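Local atomic coordinates of short chain dehydrogenase (PDB entry 3H7A), a protein that probably catalyses NAD(P)(H)-dependent oxidation or reduction on a Rossmann-fold scaffold. Residues B[30-35]-B[222-227]; B[85-90]-B[127-132]; B[144-149]-B[235-240]. All blocks are in the same frame, centred on the assembly; numbering follows the deposited sequence.

Read from the N terminus, the chain illustrates how distant segments gather on one parallel Rossmann sheet. Contact 1 opens at 30-35, where helix 18-29 gives way to strand 33-38, and closes only at 222-227 on helix 216-228. Within that long loop lies all of contact 2, a short closure from strand 84-89 to helix 104-132. Contact 3 opens at 144-149, after contact 2 is complete, and ends at 235-240, beyond the second half of contact 1, so these two cross; it joins the loop after strand 135-142 to edge strand 237-240. Contacts 1 and 2 touch through Tyr227 and Val86; contacts 1 and 3 touch through Ala222 and Ile240. All three reach the same sheet.

Contact 1 (B[30-35]-B[222-227]); sequences EGFTVF and AYWQLY
In the Rossmann fold of this short-chain dehydrogenase, the turn of the first beta-alpha-beta unit sends Glu30 and Phe32 against Trp224 and Tyr227 of helix 216-228. A Schellman motif with Gly31 at C-prime ends helix 18-29 and turns the chain from Glu30 into Phe32 and strand 33-38. Glu30 is bent at chi2 and lies over one face of the indole: its CG sits 3.5 Å from the centroid of the Trp224 six-membered ring, 11° off the normal, a CH-pi contact. Its CB meets CH2 of Trp224 at 3.5 Å, and the carboxylate is stacked over the indole at a modest tilt. The opposite face is packed by CD2 of Tyr227, one turn on. With CG of Trp224 anti to the backbone N (chi1 -174°), the indole reaches out to the turn and presents CZ3 to CE2 of Phe32, 4.0 Å away. Phe32 directs its edge at the Tyr227 ring in an offset edge-to-face pair, planes at 87° and centroids 5.5 Å apart; its CZ comes within 3.3 Å of Tyr227 OH, which lies in the plane of the Phe32 ring. With an alanine in place of Trp224, the aliphatic part of Glu30 would probably lose its platform and Phe32 CE2 an apolar neighbour. Lys26 forms a salt bridge with Glu30 OE2 and a cation-pi contact with Trp224, so the lysine probably offsets the cost of laying a carboxylate over the indole.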
ATOM      1  N   GLU B  30      18.799  26.585 -13.615  1.00 28.25           N
ATOM      2  CA  GLU B  30      18.517  27.196 -12.335  1.00 29.16           C
ATOM      3  C   GLU B  30      19.782  27.581 -11.585  1.00 29.93           C
ATOM      4  O   GLU B  30      19.724  27.936 -10.412  1.00 31.50           O
ATOM      5  CB  GLU B  30      17.666  26.261 -11.471  1.00 28.04           C
ATOM      6  CG  GLU B  30      16.299  25.901 -12.079  1.00 34.38           C
ATOM      7  CD  GLU B  30      15.345  27.091 -12.208  1.00 41.68           C
ATOM      8  OE1 GLU B  30      15.513  28.105 -11.489  1.00 34.76           O
ATOM      9  OE2 GLU B  30      14.408  27.001 -13.027  1.00 42.86           O
ATOM     10  N   GLY B  31      20.927  27.496 -12.253  1.00 31.80           N
ATOM     11  CA  GLY B  31      22.156  28.065 -11.711  1.00 25.50           C
ATOM     12  C   GLY B  31      23.099  27.128 -10.989  1.00 29.90           C
ATOM     13  O   GLY B  31      24.066  27.580 -10.388  1.00 31.05           O
ATOM     14  N   PHE B  32      22.845  25.824 -11.039  1.00 29.37           N
ATOM     15  CA  PHE B  32      23.766  24.878 -10.412  1.00 26.69           C
ATOM     16  C   PHE B  32      24.834  24.450 -11.416  1.00 28.57           C
ATOM     17  O   PHE B  32      24.590  24.483 -12.622  1.00 25.48           O
ATOM     18  CB  PHE B  32      23.029  23.630  -9.949  1.00 26.17           C
ATOM     19  CG  PHE B  32      22.140  23.832  -8.756  1.00 22.55           C
ATOM     20  CD1 PHE B  32      22.653  23.725  -7.463  1.00 24.14           C
ATOM     21  CD2 PHE B  32      20.782  24.063  -8.921  1.00 21.70           C
ATOM     22  CE1 PHE B  32      21.826  23.878  -6.348  1.00 25.63           C
ATOM     23  CE2 PHE B  32      19.934  24.225  -7.809  1.00 25.57           C
ATOM     24  CZ  PHE B  32      20.460  24.122  -6.524  1.00 26.16           C
ATOM     25  N   THR B  33      26.012  24.041 -10.934  1.00 20.88           N
ATOM     26  CA  THR B  33      26.917  23.311 -11.812  1.00 25.35           C
ATOM     27  C   THR B  33      26.498  21.849 -11.788  1.00 23.52           C
ATOM     28  O   THR B  33      26.443  21.236 -10.740  1.00 27.28           O
ATOM     29  CB  THR B  33      28.400  23.429 -11.406  1.00 24.95           C
ATOM     30  OG1 THR B  33      28.815  24.798 -11.493  1.00 27.40           O
ATOM     31  CG2 THR B  33      29.283  22.582 -12.323  1.00 15.04           C
ATOM     32  N   VAL B  34      26.205  21.292 -12.948  1.00 28.67           N
ATOM     33  CA  VAL B  34      25.796  19.902 -13.000  1.00 26.77           C
ATOM     34  C   VAL B  34      26.997  19.015 -13.296  1.00 25.37           C
ATOM     35  O   VAL B  34      27.758  19.275 -14.212  1.00 28.04           O
ATOM     36  CB  VAL B  34      24.634  19.696 -14.007  1.00 26.77           C
ATOM     37  CG1 VAL B  34      24.315  18.198 -14.197  1.00 28.32           C
ATOM     38  CG2 VAL B  34      23.391  20.467 -13.537  1.00 28.07           C
ATOM     39  N   PHE B  35      27.185  18.006 -12.459  1.00 23.69           N
ATOM     40  CA  PHE B  35      28.071  16.897 -12.740  1.00 22.81           C
ATOM     41  C   PHE B  35      27.221  15.805 -13.345  1.00 29.06           C
ATOM     42  O   PHE B  35      26.354  15.240 -12.685  1.00 32.99           O
ATOM     43  CB  PHE B  35      28.793  16.437 -11.458  1.00 24.91           C
ATOM     44  CG  PHE B  35      30.077  17.183 -11.213  1.00 23.82           C
ATOM     45  CD1 PHE B  35      30.062  18.562 -10.968  1.00 30.14           C
ATOM     46  CD2 PHE B  35      31.307  16.529 -11.296  1.00 31.25           C
ATOM     47  CE1 PHE B  35      31.244  19.275 -10.789  1.00 16.24           C
ATOM     48  CE2 PHE B  35      32.502  17.231 -11.107  1.00 29.08           C
ATOM     49  CZ  PHE B  35      32.466  18.604 -10.850  1.00 27.91           C
ATOM     50  N   ALA B 222       9.106  17.949 -12.324  1.00 23.99           N
ATOM     51  CA  ALA B 222       8.729  17.271 -11.067  1.00 26.12           C
ATOM     52  C   ALA B 222       9.880  17.214 -10.050  1.00 28.14           C
ATOM     53  O   ALA B 222       9.677  17.436  -8.852  1.00 25.26           O
ATOM     54  CB  ALA B 222       8.186  15.867 -11.354  1.00 24.89           C
ATOM     55  N   TYR B 223      11.091  16.934 -10.530  1.00 26.33           N
ATOM     56  CA  TYR B 223      12.252  16.969  -9.657  1.00 26.85           C
ATOM     57  C   TYR B 223      12.521  18.376  -9.148  1.00 25.02           C
ATOM     58  O   TYR B 223      12.891  18.557  -7.977  1.00 24.76           O
ATOM     59  CB  TYR B 223      13.474  16.415 -10.366  1.00 27.43           C
ATOM     60  CG  TYR B 223      13.614  14.931 -10.215  1.00 21.51           C
ATOM     61  CD1 TYR B 223      13.508  14.338  -8.961  1.00 27.55           C
ATOM     62  CD2 TYR B 223      13.856  14.114 -11.318  1.00 26.09           C
ATOM     63  CE1 TYR B 223      13.629  12.977  -8.801  1.00 22.34           C
ATOM     64  CE2 TYR B 223      14.002  12.741 -11.169  1.00 21.43           C
ATOM     65  CZ  TYR B 223      13.887  12.188  -9.890  1.00 24.29           C
ATOM     66  OH  TYR B 223      14.013  10.843  -9.680  1.00 28.78           O
ATOM     67  N   TRP B 224      12.316  19.370 -10.019  1.00 23.06           N
ATOM     68  CA  TRP B 224      12.428  20.771  -9.601  1.00 24.47           C
ATOM     69  C   TRP B 224      11.361  21.131  -8.559  1.00 29.37           C
ATOM     70  O   TRP B 224      11.657  21.801  -7.569  1.00 26.79           O
ATOM     71  CB  TRP B 224      12.407  21.752 -10.791  1.00 26.16           C
ATOM     72  CG  TRP B 224      12.678  23.182 -10.326  1.00 31.59           C
ATOM     73  CD1 TRP B 224      11.796  24.224 -10.317  1.00 30.02           C
ATOM     74  CD2 TRP B 224      13.899  23.687  -9.755  1.00 28.86           C
ATOM     75  NE1 TRP B 224      12.395  25.353  -9.790  1.00 24.91           N
ATOM     76  CE2 TRP B 224      13.684  25.048  -9.440  1.00 27.18           C
ATOM     77  CE3 TRP B 224      15.158  23.125  -9.496  1.00 31.78           C
ATOM     78  CZ2 TRP B 224      14.676  25.849  -8.866  1.00 30.63           C
ATOM     79  CZ3 TRP B 224      16.148  23.924  -8.939  1.00 31.06           C
ATOM     80  CH2 TRP B 224      15.895  25.271  -8.614  1.00 30.39           C
ATOM     81  N   GLN B 225      10.135  20.648  -8.766  1.00 26.56           N
ATOM     82  CA  GLN B 225       9.082  20.793  -7.770  1.00 31.26           C
ATOM     83  C   GLN B 225       9.499  20.219  -6.401  1.00 30.83           C
ATOM     84  O   GLN B 225       9.332  20.874  -5.371  1.00 32.44           O
ATOM     85  CB  GLN B 225       7.789  20.144  -8.259  1.00 32.32           C
ATOM     86  CG  GLN B 225       6.587  20.454  -7.375  1.00 48.04           C
ATOM     87  CD  GLN B 225       5.536  19.360  -7.379  1.00 48.09           C
ATOM     88  OE1 GLN B 225       4.895  19.103  -6.356  1.00 44.17           O
ATOM     89  NE2 GLN B 225       5.347  18.717  -8.529  1.00 40.44           N
ATOM     90  N   LEU B 226      10.055  19.007  -6.393  1.00 30.24           N
ATOM     91  CA  LEU B 226      10.538  18.407  -5.146  1.00 24.72           C
ATOM     92  C   LEU B 226      11.668  19.236  -4.545  1.00 30.33           C
ATOM     93  O   LEU B 226      11.712  19.443  -3.320  1.00 26.77           O
ATOM     94  CB  LEU B 226      10.988  16.958  -5.364  1.00 28.33           C
ATOM     95  CG  LEU B 226       9.902  15.886  -5.487  1.00 27.64           C
ATOM     96  CD1 LEU B 226      10.474  14.573  -5.986  1.00 23.02           C
ATOM     97  CD2 LEU B 226       9.169  15.700  -4.156  1.00 29.80           C
ATOM     98  N   TYR B 227      12.566  19.726  -5.403  1.00 29.45           N
ATOM     99  CA  TYR B 227      13.648  20.587  -4.946  1.00 29.14           C
ATOM    100  C   TYR B 227      13.084  21.802  -4.211  1.00 31.68           C
ATOM    101  O   TYR B 227      13.569  22.154  -3.146  1.00 29.85           O
ATOM    102  CB  TYR B 227      14.589  21.035  -6.085  1.00 29.99           C
ATOM    103  CG  TYR B 227      15.632  22.012  -5.562  1.00 20.44           C
ATOM    104  CD1 TYR B 227      16.738  21.560  -4.862  1.00 28.32           C
ATOM    105  CD2 TYR B 227      15.461  23.386  -5.696  1.00 31.69           C
ATOM    106  CE1 TYR B 227      17.660  22.440  -4.337  1.00 22.77           C
ATOM    107  CE2 TYR B 227      16.389  24.270  -5.189  1.00 19.80           C
ATOM    108  CZ  TYR B 227      17.478  23.789  -4.511  1.00 26.66           C
ATOM    109  OH  TYR B 227      18.394  24.659  -3.988  1.00 27.25           O
TER

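Contact 2 (B[85-90]-B[127-132]); sequences EVTIFN and RLMLAH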
ATOM      1  N   GLU B  85      24.795  19.792  -3.386  1.00 21.93           N
ATOM      2  CA  GLU B  85      23.471  20.114  -2.822  1.00 29.29           C
ATOM      3  C   GLU B  85      22.314  19.214  -3.233  1.00 28.05           C
ATOM      4  O   GLU B  85      21.333  19.097  -2.501  1.00 31.03           O
ATOM      5  CB  GLU B  85      23.103  21.568  -3.085  1.00 29.59           C
ATOM      6  CG  GLU B  85      23.502  22.414  -1.911  1.00 41.40           C
ATOM      7  CD  GLU B  85      23.441  23.883  -2.171  1.00 43.57           C
ATOM      8  OE1 GLU B  85      22.562  24.320  -2.950  1.00 35.37           O
ATOM      9  OE2 GLU B  85      24.281  24.601  -1.572  1.00 40.18           O
ATOM     10  N   VAL B  86      22.416  18.613  -4.415  1.00 29.59           N
ATOM     11  CA  VAL B  86      21.382  17.714  -4.922  1.00 26.58           C
ATOM     12  C   VAL B  86      22.055  16.538  -5.619  1.00 26.03           C
ATOM     13  O   VAL B  86      22.937  16.749  -6.435  1.00 26.61           O
ATOM     14  CB  VAL B  86      20.432  18.437  -5.915  1.00 25.27           C
ATOM     15  CG1 VAL B  86      19.304  17.508  -6.403  1.00 21.06           C
ATOM     16  CG2 VAL B  86      19.826  19.677  -5.291  1.00 18.34           C
ATOM     17  N   THR B  87      21.671  15.306  -5.271  1.00 21.10           N
ATOM     18  CA  THR B  87      22.022  14.133  -6.090  1.00 22.93           C
ATOM     19  C   THR B  87      20.745  13.560  -6.693  1.00 22.04           C
ATOM     20  O   THR B  87      19.784  13.338  -5.974  1.00 25.09           O
ATOM     21  CB  THR B  87      22.722  13.029  -5.262  1.00 23.99           C
ATOM     22  OG1 THR B  87      24.004  13.498  -4.843  1.00 25.71           O
ATOM     23  CG2 THR B  87      22.920  11.725  -6.083  1.00 16.61           C
ATOM     24  N   ILE B  88      20.724  13.344  -8.003  1.00 22.17           N
ATOM     25  CA  ILE B  88      19.593  12.686  -8.629  1.00 21.84           C
ATOM     26  C   ILE B  88      20.092  11.387  -9.234  1.00 23.60           C
ATOM     27  O   ILE B  88      20.942  11.391 -10.135  1.00 19.57           O
ATOM     28  CB  ILE B  88      18.915  13.589  -9.662  1.00 26.59           C
ATOM     29  CG1 ILE B  88      18.378  14.824  -8.959  1.00 29.29           C
ATOM     30  CG2 ILE B  88      17.759  12.866 -10.330  1.00 27.19           C
ATOM     31  CD1 ILE B  88      18.519  16.052  -9.737  1.00 33.90           C
ATOM     32  N   PHE B  89      19.604  10.273  -8.687  1.00 21.90           N
ATOM     33  CA  PHE B  89      19.978   8.948  -9.153  1.00 19.92           C
ATOM     34  C   PHE B  89      18.939   8.427 -10.141  1.00 24.76           C
ATOM     35  O   PHE B  89      17.812   8.106  -9.769  1.00 26.71           O
ATOM     36  CB  PHE B  89      20.133   7.974  -7.988  1.00 18.99           C
ATOM     37  CG  PHE B  89      20.571   6.613  -8.418  1.00 15.46           C
ATOM     38  CD1 PHE B  89      21.913   6.353  -8.701  1.00 12.63           C
ATOM     39  CD2 PHE B  89      19.629   5.588  -8.600  1.00 25.10           C
ATOM     40  CE1 PHE B  89      22.333   5.090  -9.116  1.00 20.20           C
ATOM     41  CE2 PHE B  89      20.027   4.333  -9.033  1.00 23.05           C
ATOM     42  CZ  PHE B  89      21.386   4.074  -9.283  1.00 21.03           C
ATOM     43  N   ASN B  90      19.344   8.332 -11.398  1.00 28.11           N
ATOM     44  CA  ASN B  90      18.431   8.035 -12.488  1.00 27.89           C
ATOM     45  C   ASN B  90      18.995   6.919 -13.357  1.00 28.32           C
ATOM     46  O   ASN B  90      19.349   7.123 -14.507  1.00 30.07           O
ATOM     47  CB  ASN B  90      18.204   9.308 -13.306  1.00 25.71           C
ATOM     48  CG  ASN B  90      17.214   9.113 -14.431  1.00 32.53           C
ATOM     49  OD1 ASN B  90      16.024   8.903 -14.194  1.00 33.17           O
ATOM     50  ND2 ASN B  90      17.702   9.189 -15.672  1.00 30.02           N
ATOM     51  N   ARG B 127      27.026  11.404   3.164  1.00 31.91           N
ATOM     52  CA  ARG B 127      28.284  11.717   3.833  1.00 28.26           C
ATOM     53  C   ARG B 127      28.715  13.139   3.498  1.00 30.05           C
ATOM     54  O   ARG B 127      28.978  13.935   4.396  1.00 26.82           O
ATOM     55  CB  ARG B 127      29.379  10.720   3.458  1.00 32.12           C
ATOM     56  CG  ARG B 127      30.693  10.945   4.199  1.00 24.99           C
ATOM     57  CD  ARG B 127      31.827  10.013   3.736  1.00 29.07           C
ATOM     58  NE  ARG B 127      31.873   9.846   2.282  1.00 39.99           N
ATOM     59  CZ  ARG B 127      32.507  10.652   1.424  1.00 34.94           C
ATOM     60  NH1 ARG B 127      33.187  11.719   1.842  1.00 37.39           N
ATOM     61  NH2 ARG B 127      32.454  10.384   0.126  1.00 33.15           N
ATOM     62  N   LEU B 128      28.735  13.463   2.208  1.00 28.29           N
ATOM     63  CA  LEU B 128      29.142  14.798   1.763  1.00 24.65           C
ATOM     64  C   LEU B 128      28.191  15.905   2.213  1.00 30.18           C
ATOM     65  O   LEU B 128      28.647  16.949   2.696  1.00 27.62           O
ATOM     66  CB  LEU B 128      29.318  14.827   0.245  1.00 21.36           C
ATOM     67  CG  LEU B 128      30.375  13.868  -0.297  1.00 17.59           C
ATOM     68  CD1 LEU B 128      30.174  13.635  -1.770  1.00 19.60           C
ATOM     69  CD2 LEU B 128      31.780  14.354  -0.021  1.00 23.71           C
ATOM     70  N   MET B 129      26.881  15.672   2.076  1.00 27.63           N
ATOM     71  CA  MET B 129      25.867  16.686   2.380  1.00 21.72           C
ATOM     72  C   MET B 129      25.739  17.007   3.874  1.00 25.77           C
ATOM     73  O   MET B 129      25.538  18.167   4.247  1.00 25.17           O
ATOM     74  CB  MET B 129      24.497  16.274   1.825  1.00 21.35           C
ATOM     75  CG  MET B 129      24.347  16.368   0.329  1.00 24.27           C
ATOM     76  SD  MET B 129      22.929  15.401  -0.250  1.00 14.08           S
ATOM     77  CE  MET B 129      22.990  15.834  -1.973  1.00 16.02           C
ATOM     78  N   LEU B 130      25.873  15.985   4.724  1.00 23.98           N
ATOM     79  CA  LEU B 130      25.779  16.163   6.175  1.00 28.60           C
ATOM     80  C   LEU B 130      26.864  17.097   6.734  1.00 34.27           C
ATOM     81  O   LEU B 130      26.624  17.830   7.703  1.00 37.25           O
ATOM     82  CB  LEU B 130      25.784  14.812   6.907  1.00 24.84           C
ATOM     83  CG  LEU B 130      24.465  14.016   6.874  1.00 29.19           C
ATOM     84  CD1 LEU B 130      24.675  12.553   7.271  1.00 26.80           C
ATOM     85  CD2 LEU B 130      23.401  14.642   7.744  1.00 31.89           C
ATOM     86  N   ALA B 131      28.036  17.085   6.100  1.00 34.69           N
ATOM     87  CA  ALA B 131      29.107  18.031   6.409  1.00 33.32           C
ATOM     88  C   ALA B 131      28.703  19.486   6.134  1.00 36.51           C
ATOM     89  O   ALA B 131      29.183  20.400   6.811  1.00 39.26           O
ATOM     90  CB  ALA B 131      30.364  17.664   5.636  1.00 34.20           C
ATOM     91  N   HIS B 132      27.823  19.699   5.151  1.00 33.27           N
ATOM     92  CA  HIS B 132      27.295  21.032   4.846  1.00 29.04           C
ATOM     93  C   HIS B 132      26.009  21.322   5.604  1.00 33.21           C
ATOM     94  O   HIS B 132      25.536  22.466   5.621  1.00 30.96           O
ATOM     95  CB  HIS B 132      27.072  21.218   3.339  1.00 31.20           C
ATOM     96  CG  HIS B 132      28.294  20.965   2.511  1.00 29.02           C
ATOM     97  ND1 HIS B 132      29.398  21.790   2.539  1.00 37.40           N
ATOM     98  CD2 HIS B 132      28.581  19.982   1.627  1.00 29.91           C
ATOM     99  CE1 HIS B 132      30.314  21.323   1.710  1.00 34.62           C
ATOM    100  NE2 HIS B 132      29.844  20.227   1.143  1.00 37.91           N
TER
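Strand 85-89 and helix 127-132 run almost antiparallel, at 162° with axes 9.5 Å apart, and Met129 bridges the gap to the backbone of Glu85, Val86 and Thr87. This is the beta-alpha-beta crossover of the Rossmann fold in which helix 104-132 joins strand 84-89 to its parallel neighbour 135-142. The side chains of Glu85 and Val86 start away from the helix, so what faces Met129 there is main chain. Met129 is extended beyond CG (chi2 162°), a shape that carries its methyl down onto the strand, and CE does all the touching. The carbon lies 3.7 Å from Glu85 C and equally far from Val86 N. Thr87 alone of the three directs its side chain toward the helix, and OG1 stands 3.8 Å from the same CE. That hydroxyl is hydrogen-bonded to Ser125 OG, one turn before Met129, so a polar tie to the helix runs alongside the van der Waals contact of the methyl. Leu75, from helix 68-81, packs on Thr87 and on Leu128 and adds a second helix to this buried layer. The shortest approach is made to a peptide nitrogen: Met129 CE to Thr87 N, 3.6 Å.

Contact 3 (B[144-149]-B[235-240]); sequences ASLRGG and TFEMEI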
ATOM      1  N   ALA B 144       7.510  -0.736 -11.344  1.00 19.40           N
ATOM      2  CA  ALA B 144       8.168  -1.940 -10.847  1.00 17.97           C
ATOM      3  C   ALA B 144       8.784  -1.701  -9.459  1.00 18.27           C
ATOM      4  O   ALA B 144       9.158  -2.656  -8.803  1.00 21.09           O
ATOM      5  CB  ALA B 144       9.210  -2.452 -11.829  1.00 16.03           C
ATOM      6  N   SER B 145       8.837  -0.439  -9.000  1.00 13.83           N
ATOM      7  CA  SER B 145       9.163  -0.146  -7.589  1.00 18.58           C
ATOM      8  C   SER B 145       8.073  -0.535  -6.606  1.00 22.91           C
ATOM      9  O   SER B 145       8.344  -0.699  -5.407  1.00 21.57           O
ATOM     10  CB  SER B 145       9.481   1.335  -7.379  1.00 16.45           C
ATOM     11  OG  SER B 145      10.468   1.739  -8.292  1.00 17.65           O
ATOM     12  N   LEU B 146       6.848  -0.682  -7.116  1.00 21.46           N
ATOM     13  CA  LEU B 146       5.660  -0.840  -6.281  1.00 16.78           C
ATOM     14  C   LEU B 146       5.004  -2.217  -6.378  1.00 17.91           C
ATOM     15  O   LEU B 146       4.503  -2.728  -5.377  1.00 18.10           O
ATOM     16  CB  LEU B 146       4.631   0.247  -6.595  1.00 22.46           C
ATOM     17  CG  LEU B 146       5.074   1.706  -6.467  1.00 25.98           C
ATOM     18  CD1 LEU B 146       3.980   2.613  -6.978  1.00 26.12           C
ATOM     19  CD2 LEU B 146       5.405   2.021  -5.027  1.00 19.36           C
ATOM     20  N   ARG B 147       5.017  -2.804  -7.574  1.00 18.12           N
ATOM     21  CA  ARG B 147       4.480  -4.155  -7.788  1.00 21.22           C
ATOM     22  C   ARG B 147       5.302  -4.939  -8.810  1.00 19.91           C
ATOM     23  O   ARG B 147       5.803  -4.381  -9.776  1.00 17.62           O
ATOM     24  CB  ARG B 147       3.000  -4.120  -8.180  1.00 30.93           C
ATOM     25  CG  ARG B 147       2.685  -3.294  -9.388  1.00 37.28           C
ATOM     26  CD  ARG B 147       1.211  -2.916  -9.401  1.00 55.56           C
ATOM     27  NE  ARG B 147       1.030  -1.634 -10.082  1.00 65.15           N
ATOM     28  CZ  ARG B 147       0.930  -0.454  -9.471  1.00 64.05           C
ATOM     29  NH1 ARG B 147       0.963  -0.362  -8.143  1.00 59.62           N
ATOM     30  NH2 ARG B 147       0.784   0.644 -10.196  1.00 62.84           N
ATOM     31  N   GLY B 148       5.441  -6.240  -8.591  1.00 19.82           N
ATOM     32  CA  GLY B 148       6.195  -7.082  -9.506  1.00 20.93           C
ATOM     33  C   GLY B 148       5.305  -7.912 -10.419  1.00 22.97           C
ATOM     34  O   GLY B 148       4.675  -8.862  -9.978  1.00 33.07           O
ATOM     35  N   GLY B 149       5.260  -7.556 -11.693  1.00 26.44           N
ATOM     36  CA  GLY B 149       4.465  -8.307 -12.659  1.00 27.54           C
ATOM     37  C   GLY B 149       5.191  -9.515 -13.207  1.00 29.43           C
ATOM     38  O   GLY B 149       6.352  -9.756 -12.874  1.00 25.71           O
ATOM     39  N   THR B 235       7.647  16.075   0.607  1.00 26.67           N
ATOM     40  CA  THR B 235       7.065  14.828   0.138  1.00 23.43           C
ATOM     41  C   THR B 235       8.195  13.798   0.029  1.00 28.62           C
ATOM     42  O   THR B 235       9.253  14.107  -0.520  1.00 29.58           O
ATOM     43  CB  THR B 235       6.422  15.047  -1.251  1.00 26.81           C
ATOM     44  OG1 THR B 235       5.422  16.064  -1.151  1.00 36.74           O
ATOM     45  CG2 THR B 235       5.785  13.798  -1.776  1.00 23.12           C
ATOM     46  N   PHE B 236       7.995  12.585   0.549  1.00 24.21           N
ATOM     47  CA  PHE B 236       8.969  11.528   0.307  1.00 25.29           C
ATOM     48  C   PHE B 236       8.779  10.900  -1.064  1.00 26.28           C
ATOM     49  O   PHE B 236       9.715  10.830  -1.835  1.00 30.13           O
ATOM     50  CB  PHE B 236       8.974  10.443   1.393  1.00 22.53           C
ATOM     51  CG  PHE B 236       9.688   9.178   0.968  1.00 25.49           C
ATOM     52  CD1 PHE B 236      11.076   9.146   0.862  1.00 23.83           C
ATOM     53  CD2 PHE B 236       8.961   8.022   0.650  1.00 19.10           C
ATOM     54  CE1 PHE B 236      11.749   7.983   0.435  1.00 19.16           C
ATOM     55  CE2 PHE B 236       9.614   6.864   0.211  1.00 12.61           C
ATOM     56  CZ  PHE B 236      11.016   6.843   0.107  1.00 20.82           C
ATOM     57  N   GLU B 237       7.567  10.441  -1.363  1.00 24.78           N
ATOM     58  CA  GLU B 237       7.315   9.714  -2.599  1.00 18.35           C
ATOM     59  C   GLU B 237       6.215  10.371  -3.398  1.00 21.84           C
ATOM     60  O   GLU B 237       5.212  10.796  -2.843  1.00 21.89           O
ATOM     61  CB  GLU B 237       6.898   8.285  -2.282  1.00 20.30           C
ATOM     62  CG  GLU B 237       7.056   7.303  -3.411  1.00 21.13           C
ATOM     63  CD  GLU B 237       6.977   5.877  -2.909  1.00 29.91           C
ATOM     64  OE1 GLU B 237       6.020   5.553  -2.181  1.00 31.41           O
ATOM     65  OE2 GLU B 237       7.880   5.082  -3.227  1.00 24.77           O
ATOM     66  N   MET B 238       6.402  10.426  -4.709  1.00 22.86           N
ATOM     67  CA  MET B 238       5.461  11.090  -5.595  1.00 30.27           C
ATOM     68  C   MET B 238       5.428  10.287  -6.886  1.00 30.99           C
ATOM     69  O   MET B 238       6.472   9.834  -7.355  1.00 31.14           O
ATOM     70  CB  MET B 238       5.952  12.514  -5.866  1.00 32.95           C
ATOM     71  CG  MET B 238       4.858  13.474  -6.209  1.00 41.06           C
ATOM     72  SD  MET B 238       5.361  15.190  -6.303  1.00 32.01           S
ATOM     73  CE  MET B 238       6.316  15.228  -7.811  1.00 27.46           C
ATOM     74  N   GLU B 239       4.241  10.092  -7.456  1.00 30.46           N
ATOM     75  CA  GLU B 239       4.120   9.381  -8.731  1.00 31.84           C
ATOM     76  C   GLU B 239       3.542  10.282  -9.812  1.00 28.08           C
ATOM     77  O   GLU B 239       2.556  10.972  -9.574  1.00 36.62           O
ATOM     78  CB  GLU B 239       3.274   8.105  -8.594  1.00 29.47           C
ATOM     79  CG  GLU B 239       3.278   7.263  -9.870  1.00 41.61           C
ATOM     80  CD  GLU B 239       2.508   5.947  -9.777  1.00 43.09           C
ATOM     81  OE1 GLU B 239       2.044   5.566  -8.677  1.00 43.97           O
ATOM     82  OE2 GLU B 239       2.380   5.288 -10.838  1.00 52.91           O
ATOM     83  N   ILE B 240       4.161  10.275 -10.993  1.00 25.68           N
ATOM     84  CA  ILE B 240       3.688  11.062 -12.129  1.00 27.28           C
ATOM     85  C   ILE B 240       3.430  10.167 -13.330  1.00 30.92           C
ATOM     86  O   ILE B 240       4.055   9.120 -13.462  1.00 29.82           O
ATOM     87  CB  ILE B 240       4.696  12.188 -12.511  1.00 25.99           C
ATOM     88  CG1 ILE B 240       6.114  11.625 -12.707  1.00 26.05           C
ATOM     89  CG2 ILE B 240       4.707  13.236 -11.443  1.00 20.38           C
ATOM     90  CD1 ILE B 240       7.158  12.654 -13.148  1.00 24.94           C
TER
HETATM   91  O   HOH W   1       0.236   3.099  -8.063  1.00 47.93           O
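Two flat groups, the carboxylate of Glu239 and the guanidinium of Arg147, are bridged by one water that comes in close to the carboxylate plane, while CD1 of Leu146 approaches from well off that plane. The water sits at the edge of the guanidinium, in its plane, where it accepts from Arg147 NH2 at 3.3 Å, and it donates to Glu239 OE1 at 3.1 Å. The leucine methyl CD1 stands 3.9 Å from that same OE1 of Glu239. Glu239 reaches this position as an extended chain with CG anti to the backbone N (chi1 -173°). Arg147 NH2 and Glu239 OE2 remain 5.0 Å apart, so the opposite charges are linked by solvent rather than by a direct salt bridge. The nearby positive charge of Arg147 probably offsets some of the repulsion where Glu239 OE2 lies close to Asp186 OD2. The other branch of the leucine, CD2 of Leu146, stands 4.3 Å from Glu237 OE2, a loose apposition; that oxygen is held by a salt bridge to Arg163 NE and a hydrogen bond with His182 ND1 of strand 178-185. The contact thus joins the loop after strand 135-142 to the final strand of the Rossmann sheet. Leu146 lies between them, packing on Arg163 of helix 153-173 and on Ile184 of strand 178-185, while Met238 turns to helix 216-228.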